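Local coordinates for protein Cg7008-pa (Drosophila melanogaster, PDB 2WAC) that cleaves both DNA and RNA as an endonuclease, associates with the RNA-induced silencing complex, and through its Tudor domain binds peptides carrying symmetrically dimethylated arginine, at residues A133-A136 against F137-V141; P44-A47 against G48-T51. One frame throughout, in Å; residues are numbered along the deposited sequence.

In the fold
This chain is the C-terminal piece of Tudor-SN, in which a Tudor barrel is joined to a staphylococcal nuclease-like domain by the long helix 26-42. Interaction 2 comes first along the chain, in the loop that leaves this helix and leads into strand 57-61 of the Tudor barrel. Interaction 1 follows much later, within helix 127-141 of the nuclease-like domain, which packs against strand 5-12 and helix 172-178. Their centres are 39 Å apart, on opposite sides of the chain's centre, and the nearest atoms stay about 31 Å from each other. One is thus an exposed turn at the Tudor end, the other a partly buried helical segment in the other domain.

Interaction 1 (A133-A136 against F137-V141); sequences ALRA and FSEDV
Arg135 and Glu139, one helical turn apart, both carry CG anti to the backbone N (chi1 -169° and -159°), which sets the two side chains side by side along the flank of helix 127-141. The Glu139 chain runs on extended, whereas Arg135 bends at chi2 and chi3 and brings its guanidinium round to the carboxylate. NH1 of Arg135 then makes a short salt bridge of 2.5 Å to OE1 of Glu139. The oxygen lies at the guanidinium edge, in its plane, and is met nearly along its own C-O axis, though the two flat groups are turned 59° apart. The guanidinium has a second carboxylate partner, since its NE forms a salt bridge with Glu132.

Beneath this polar flank run the helical backbone bonds, among them Phe137 N to Ala133 O at 3.1 Å and Asp140 N to Ala136 O at 3.2 Å. Asp140 folds back beside its own N, but its carboxylate oxygens and Ala136 O are all acceptors, so their approach is no bond and Asp140 N does the gripping. The Asp140 side chain also touches Phe172 and Leu176; an alanine here would remove the carboxylate and probably leave a gap against those two residues. On the buried side, CG2 of Val141 sits 3.6 Å above one face of the Phe137 ring, near its rim, and Phe137 also packs on Ile12 and Leu16.

The helix is therefore two-sided: the acidic neighbours of Arg135 probably balance its charge at the surface, while Phe137 and Val141 join the helix to the nuclease-like core.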
loop_
_atom_site.group_PDB
_atom_site.type_symbol
_atom_site.label_atom_id
_atom_site.label_comp_id
_atom_site.label_asym_id
_atom_site.label_seq_id
_atom_site.Cartn_x
_atom_site.Cartn_y
_atom_site.Cartn_z
ATOM N N ALA A 133 3.530 -13.011 -9.339
ATOM C CA ALA A 133 4.148 -11.690 -9.235
ATOM C C ALA A 133 3.816 -11.019 -7.902
ATOM O O ALA A 133 4.696 -10.454 -7.248
ATOM C CB ALA A 133 3.721 -10.811 -10.400
ATOM N N LEU A 134 2.547 -11.100 -7.504
ATOM C CA LEU A 134 2.078 -10.513 -6.250
ATOM C C LEU A 134 2.614 -11.269 -5.030
ATOM O O LEU A 134 2.940 -10.657 -4.011
ATOM C CB LEU A 134 0.546 -10.448 -6.227
ATOM C CG LEU A 134 -0.122 -9.577 -7.302
ATOM C CD1 LEU A 134 -1.566 -10.006 -7.531
ATOM C CD2 LEU A 134 -0.044 -8.094 -6.953
ATOM N N ARG A 135 2.706 -12.593 -5.153
ATOM C CA ARG A 135 3.290 -13.451 -4.121
ATOM C C ARG A 135 4.775 -13.136 -3.924
ATOM O O ARG A 135 5.246 -13.017 -2.790
ATOM C CB ARG A 135 3.118 -14.927 -4.497
ATOM C CG ARG A 135 3.445 -15.909 -3.375
ATOM C CD ARG A 135 4.032 -17.218 -3.911
ATOM N NE ARG A 135 5.295 -17.016 -4.628
ATOM C CZ ARG A 135 6.476 -16.812 -4.046
ATOM N NH1 ARG A 135 6.578 -16.781 -2.722
ATOM N NH2 ARG A 135 7.558 -16.637 -4.792
ATOM N N ALA A 136 5.497 -12.999 -5.036
ATOM C CA ALA A 136 6.933 -12.720 -5.014
ATOM C C ALA A 136 7.262 -11.358 -4.405
ATOM O O ALA A 136 8.227 -11.232 -3.653
ATOM C CB ALA A 136 7.522 -12.833 -6.414
ATOM N N PHE A 137 6.454 -10.350 -4.729
ATOM C CA PHE A 137 6.681 -8.989 -4.243
ATOM C C PHE A 137 6.357 -8.851 -2.757
ATOM O O PHE A 137 7.052 -8.137 -2.033
ATOM C CB PHE A 137 5.885 -7.972 -5.069
ATOM C CG PHE A 137 6.098 -6.537 -4.649
ATOM C CD1 PHE A 137 7.381 -5.998 -4.566
ATOM C CD2 PHE A 137 5.011 -5.721 -4.351
ATOM C CE1 PHE A 137 7.577 -4.674 -4.181
ATOM C CE2 PHE A 137 5.196 -4.392 -3.972
ATOM C CZ PHE A 137 6.481 -3.870 -3.885
ATOM N N SER A 138 5.307 -9.544 -2.317
ATOM C CA SER A 138 4.923 -9.574 -0.909
ATOM C C SER A 138 5.976 -10.256 -0.038
ATOM O O SER A 138 6.253 -9.807 1.077
ATOM C CB SER A 138 3.567 -10.263 -0.736
ATOM O OG SER A 138 3.193 -10.309 0.628
ATOM N N GLU A 139 6.559 -11.338 -0.552
ATOM C CA GLU A 139 7.637 -12.036 0.141
ATOM C C GLU A 139 8.875 -11.143 0.270
ATOM O O GLU A 139 9.593 -11.208 1.268
ATOM C CB GLU A 139 7.992 -13.339 -0.580
ATOM C CG GLU A 139 8.706 -14.354 0.305
ATOM C CD GLU A 139 9.226 -15.558 -0.460
ATOM O OE1 GLU A 139 8.584 -15.974 -1.448
ATOM O OE2 GLU A 139 10.284 -16.091 -0.067
ATOM N N ASP A 140 9.105 -10.312 -0.745
ATOM C CA ASP A 140 10.221 -9.366 -0.760
ATOM C C ASP A 140 10.091 -8.259 0.289
ATOM O O ASP A 140 11.041 -7.989 1.025
ATOM C CB ASP A 140 10.363 -8.724 -2.148
ATOM C CG ASP A 140 10.926 -9.677 -3.195
ATOM O OD1 ASP A 140 11.527 -10.710 -2.827
ATOM O OD2 ASP A 140 10.771 -9.379 -4.398
ATOM N N VAL A 141 8.920 -7.626 0.359
ATOM C CA VAL A 141 8.794 -6.354 1.089
ATOM C C VAL A 141 7.772 -6.278 2.232
ATOM O O VAL A 141 7.924 -5.440 3.124
ATOM C CB VAL A 141 8.565 -5.143 0.123
ATOM C CG1 VAL A 141 9.670 -5.063 -0.927
ATOM C CG2 VAL A 141 7.189 -5.207 -0.539
#

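Interaction 2 (P44-A47 against G48-T51); sequences PPIA and GSYT
Ser49 turns its side chain back across the bend toward Ile46, and the hydroxyl is what joins the two ends of the turn. OG of Ser49 stands between the backbone N and the carbonyl carbon (chi1 60°), and from there it donates a hydrogen bond of 2.6 Å to Ile46 O. The hydroxyl comes in at 139° to the C=O bond and tilted only modestly out of the carbonyl plane. Of the Ile46 side chain CB alone comes near the hydroxyl, 3.8 Å from Ser49 OG, and the outer part leads away. Ser49 N also points at Ile46 O, but at 3.4 Å this backbone bond is weak; the short hydroxyl bond reinforces the closure, and one carbonyl oxygen receives both.

Ala47 is oriented the other way, its methyl directed away from the following residues. Ala47 and Gly48 make the corner, and Gly48 takes the positive phi, 91°; a beta carbon there would lie 2.5 Å from Ala47 O, a clash that by itself calls for glycine. Beside the bend, Pro45 rests on Ala100 and Tyr50 on Leu99 and Ala101, so strand 99-101 backs the loop on both flanks of its exposed apex.

Ile46 to Ser49 form a type II beta turn, with glycine at its third position and the last residue's side chain adding a second bond to the first carbonyl, in the loop that leads from helix 26-42 into the Tudor barrel.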
loop_
_atom_site.group_PDB
_atom_site.type_symbol
_atom_site.label_atom_id
_atom_site.label_comp_id
_atom_site.label_asym_id
_atom_site.label_seq_id
_atom_site.Cartn_x
_atom_site.Cartn_y
_atom_site.Cartn_z
ATOM N N PRO A 44 -17.489 2.637 25.400
ATOM C CA PRO A 44 -17.804 1.902 24.174
ATOM C C PRO A 44 -19.045 2.479 23.498
ATOM O O PRO A 44 -20.033 2.761 24.182
ATOM C CB PRO A 44 -18.081 0.471 24.667
ATOM C CG PRO A 44 -17.669 0.440 26.108
ATOM C CD PRO A 44 -17.766 1.837 26.606
ATOM N N PRO A 45 -19.001 2.653 22.165
ATOM C CA PRO A 45 -20.123 3.290 21.470
ATOM C C PRO A 45 -21.336 2.368 21.355
ATOM O O PRO A 45 -21.208 1.150 21.508
ATOM C CB PRO A 45 -19.564 3.605 20.077
ATOM C CG PRO A 45 -18.156 3.104 20.053
ATOM C CD PRO A 45 -17.935 2.239 21.237
ATOM N N ILE A 46 -22.499 2.958 21.092
ATOM C CA ILE A 46 -23.740 2.204 20.925
ATOM C C ILE A 46 -23.890 1.760 19.470
ATOM O O ILE A 46 -23.963 2.593 18.562
ATOM C CB ILE A 46 -24.978 3.030 21.383
ATOM C CG1 ILE A 46 -24.868 3.413 22.871
ATOM C CG2 ILE A 46 -26.291 2.287 21.085
ATOM C CD1 ILE A 46 -24.830 2.236 23.853
ATOM N N ALA A 47 -23.923 0.445 19.259
ATOM C CA ALA A 47 -24.028 -0.129 17.917
ATOM C C ALA A 47 -25.335 0.266 17.224
ATOM O O ALA A 47 -26.417 0.147 17.803
ATOM C CB ALA A 47 -23.884 -1.647 17.972
ATOM N N GLY A 48 -25.215 0.755 15.992
ATOM C CA GLY A 48 -26.372 1.118 15.174
ATOM C C GLY A 48 -26.839 2.558 15.298
ATOM O O GLY A 48 -27.787 2.965 14.622
ATOM N N SER A 49 -26.184 3.329 16.164
ATOM C CA SER A 49 -26.555 4.729 16.389
ATOM C C SER A 49 -25.870 5.685 15.407
ATOM O O SER A 49 -26.221 6.865 15.329
ATOM C CB SER A 49 -26.269 5.143 17.836
ATOM O OG SER A 49 -24.896 5.007 18.151
ATOM N N TYR A 50 -24.898 5.165 14.659
ATOM C CA TYR A 50 -24.168 5.946 13.663
ATOM C C TYR A 50 -24.352 5.365 12.260
ATOM O O TYR A 50 -24.264 4.150 12.061
ATOM C CB TYR A 50 -22.677 6.010 14.027
ATOM C CG TYR A 50 -21.827 6.874 13.112
ATOM C CD1 TYR A 50 -21.695 8.245 13.338
ATOM C CD2 TYR A 50 -21.146 6.318 12.029
ATOM C CE1 TYR A 50 -20.915 9.043 12.502
ATOM C CE2 TYR A 50 -20.364 7.107 11.187
ATOM C CZ TYR A 50 -20.252 8.468 11.430
ATOM O OH TYR A 50 -19.480 9.253 10.603
ATOM N N THR A 51 -24.624 6.247 11.301
ATOM C CA THR A 51 -24.574 5.903 9.882
ATOM C C THR A 51 -23.763 6.985 9.155
ATOM O O THR A 51 -23.944 8.179 9.419
ATOM C CB THR A 51 -25.991 5.693 9.260
ATOM O OG1 THR A 51 -25.879 5.033 7.989
ATOM C CG2 THR A 51 -26.740 7.007 9.092
#